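Local coordinates for glycosyl transferase family 8 (Streptococcus pneumoniae, PDB 5GVV), which transfers galactose from UDP-galactose to the terminal glucose of the already glycosylated serine-rich repeat protein PsrP, at residues A[38-43]-A[64-69]. Sequence-based numbering, arbitrary orientation.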
loop_
_atom_site.group_PDB
_atom_site.type_symbol
_atom_site.label_atom_id
_atom_site.label_comp_id
_atom_site.label_asym_id
_atom_site.label_seq_id
_atom_site.Cartn_x
_atom_site.Cartn_y
_atom_site.Cartn_z
ATOM N N LEU A 38 -14.321 -10.179 -1.646
ATOM C CA LEU A 38 -13.723 -9.116 -0.838
ATOM C C LEU A 38 -14.738 -8.022 -0.553
ATOM O O LEU A 38 -15.095 -7.241 -1.441
ATOM C CB LEU A 38 -12.485 -8.525 -1.515
ATOM C CG LEU A 38 -11.827 -7.322 -0.829
ATOM C CD1 LEU A 38 -11.499 -7.648 0.613
ATOM C CD2 LEU A 38 -10.566 -6.908 -1.580
ATOM N N LEU A 39 -15.207 -7.974 0.689
ATOM C CA LEU A 39 -16.158 -6.949 1.101
ATOM C C LEU A 39 -15.428 -5.629 1.337
ATOM O O LEU A 39 -14.461 -5.575 2.098
ATOM C CB LEU A 39 -16.909 -7.389 2.361
ATOM C CG LEU A 39 -18.178 -8.223 2.142
ATOM C CD1 LEU A 39 -17.857 -9.560 1.506
ATOM C CD2 LEU A 39 -18.962 -8.418 3.447
ATOM N N ASN A 40 -15.874 -4.573 0.663
ATOM C CA ASN A 40 -15.220 -3.271 0.776
ATOM C C ASN A 40 -16.147 -2.149 0.331
ATOM O O ASN A 40 -17.212 -2.407 -0.229
ATOM C CB ASN A 40 -13.937 -3.238 -0.062
ATOM C CG ASN A 40 -14.215 -3.194 -1.563
ATOM O OD1 ASN A 40 -13.988 -2.175 -2.220
ATOM N ND2 ASN A 40 -14.693 -4.307 -2.113
ATOM N N GLN A 41 -15.738 -0.907 0.578
ATOM C CA GLN A 41 -16.507 0.255 0.142
ATOM C C GLN A 41 -15.739 1.079 -0.872
ATOM O O GLN A 41 -16.327 1.659 -1.784
ATOM C CB GLN A 41 -16.825 1.176 1.320
ATOM C CG GLN A 41 -17.680 0.589 2.422
ATOM C CD GLN A 41 -18.131 1.653 3.409
ATOM O OE1 GLN A 41 -17.525 1.839 4.465
ATOM N NE2 GLN A 41 -19.192 2.367 3.059
ATOM N N ASP A 42 -14.421 1.139 -0.710
ATOM C CA ASP A 42 -13.642 2.154 -1.414
ATOM C C ASP A 42 -12.406 1.661 -2.164
ATOM O O ASP A 42 -11.574 2.473 -2.565
ATOM C CB ASP A 42 -13.239 3.258 -0.430
ATOM C CG ASP A 42 -12.341 2.744 0.689
ATOM O OD1 ASP A 42 -12.297 1.514 0.930
ATOM O OD2 ASP A 42 -11.682 3.582 1.336
ATOM N N ILE A 43 -12.278 0.354 -2.370
ATOM C CA ILE A 43 -11.134 -0.165 -3.123
ATOM C C ILE A 43 -11.292 0.094 -4.628
ATOM O O ILE A 43 -12.317 -0.259 -5.227
ATOM C CB ILE A 43 -10.876 -1.659 -2.841
ATOM C CG1 ILE A 43 -10.652 -1.890 -1.342
ATOM C CG2 ILE A 43 -9.659 -2.155 -3.613
ATOM C CD1 ILE A 43 -10.420 -3.351 -0.980
ATOM N N ASP A 64 -15.801 -8.600 -6.262
ATOM C CA ASP A 64 -15.840 -7.294 -5.611
ATOM C C ASP A 64 -17.191 -7.114 -4.944
ATOM O O ASP A 64 -18.200 -6.915 -5.617
ATOM C CB ASP A 64 -15.591 -6.180 -6.639
ATOM C CG ASP A 64 -15.506 -4.794 -6.010
ATOM O OD1 ASP A 64 -15.639 -4.676 -4.771
ATOM O OD2 ASP A 64 -15.289 -3.818 -6.764
ATOM N N CYS A 65 -17.212 -7.190 -3.618
ATOM C CA CYS A 65 -18.459 -7.023 -2.888
ATOM C C CYS A 65 -18.531 -5.617 -2.308
ATOM O O CYS A 65 -17.988 -5.344 -1.237
ATOM C CB CYS A 65 -18.583 -8.083 -1.795
ATOM S SG CYS A 65 -18.535 -9.760 -2.464
ATOM N N LYS A 66 -19.200 -4.727 -3.033
ATOM C CA LYS A 66 -19.256 -3.320 -2.648
ATOM C C LYS A 66 -20.357 -3.039 -1.628
ATOM O O LYS A 66 -21.552 -3.162 -1.925
ATOM C CB LYS A 66 -19.424 -2.431 -3.888
ATOM C CG LYS A 66 -18.108 -2.161 -4.628
ATOM C CD LYS A 66 -17.137 -1.403 -3.732
ATOM C CE LYS A 66 -15.935 -0.851 -4.503
ATOM N NZ LYS A 66 -14.912 -1.889 -4.802
ATOM N N LEU A 67 -19.943 -2.661 -0.424
ATOM C CA LEU A 67 -20.887 -2.290 0.622
ATOM C C LEU A 67 -21.267 -0.818 0.486
ATOM O O LEU A 67 -20.980 0.001 1.365
ATOM C CB LEU A 67 -20.322 -2.583 2.016
ATOM C CG LEU A 67 -20.140 -4.055 2.392
ATOM C CD1 LEU A 67 -18.850 -4.561 1.822
ATOM C CD2 LEU A 67 -20.139 -4.253 3.889
ATOM N N ILE A 68 -21.917 -0.493 -0.624
ATOM C CA ILE A 68 -22.338 0.872 -0.892
ATOM C C ILE A 68 -23.858 0.931 -0.877
ATOM O O ILE A 68 -24.519 0.250 -1.663
ATOM C CB ILE A 68 -21.804 1.357 -2.253
ATOM C CG1 ILE A 68 -20.275 1.244 -2.289
ATOM C CG2 ILE A 68 -22.262 2.782 -2.529
ATOM C CD1 ILE A 68 -19.653 1.560 -3.641
ATOM N N GLY A 69 -24.411 1.739 0.024
ATOM C CA GLY A 69 -25.853 1.840 0.163
ATOM C C GLY A 69 -26.289 1.884 1.617
ATOM O O GLY A 69 -25.502 1.596 2.522
#
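N40 joins residues 38-43 to 64-69 through every polar atom it has. N40 N donates to C65 O (2.9 Å) and N40 O accepts from L67 N (2.7 Å); with C65 N bonded to L38 O, these form a parallel ladder that pairs L38 with D64, L39 with C65 and N40 with K66. The side-chain amide is equally occupied. N40 ND2 meets D64 OD1 at 2.8 Å, the amide and carboxylate planes only 21° apart, and also donates to L38 O; both acceptors lie close to the amide plane, which fixes the flip of the group. L38 O thus takes two donors, C65 N and N40 ND2, from opposite faces of its carbonyl plane. With chi1 at 72°, N40 CG sits between its own backbone N and carbonyl carbon, and OD1 receives I43 N in an Asx motif where the chain leaves the strand.

N40 OD1 also accepts K66 NZ (2.8 Å) on an in-plane lone pair. Bent at chi2 and chi4, the lysine curls back so that K66 NZ also reaches I43 O (3.1 Å) and the syn lone pair of D64 OD2, a salt bridge of 2.8 Å; the buried ammonium and carboxylate probably compensate each other's charge. On the L39-C65 face contact is apolar: L39 CD1 lies against C65 CB. Beyond the strand end, L67 CD1 packs tightly on L39 CB (3.5 Å). Q41 NE2 adds a weak bond to L67 O, while the backbone O of Q41 is taken by Q237 of the second subunit.

Helix 45-57 packs on L38, N40 and D64, completing a beta-alpha-beta crossover at the edge of the nucleotide-binding sheet of a GT-A glycosyltransferase, with L39 beside A11 of the UDP pocket.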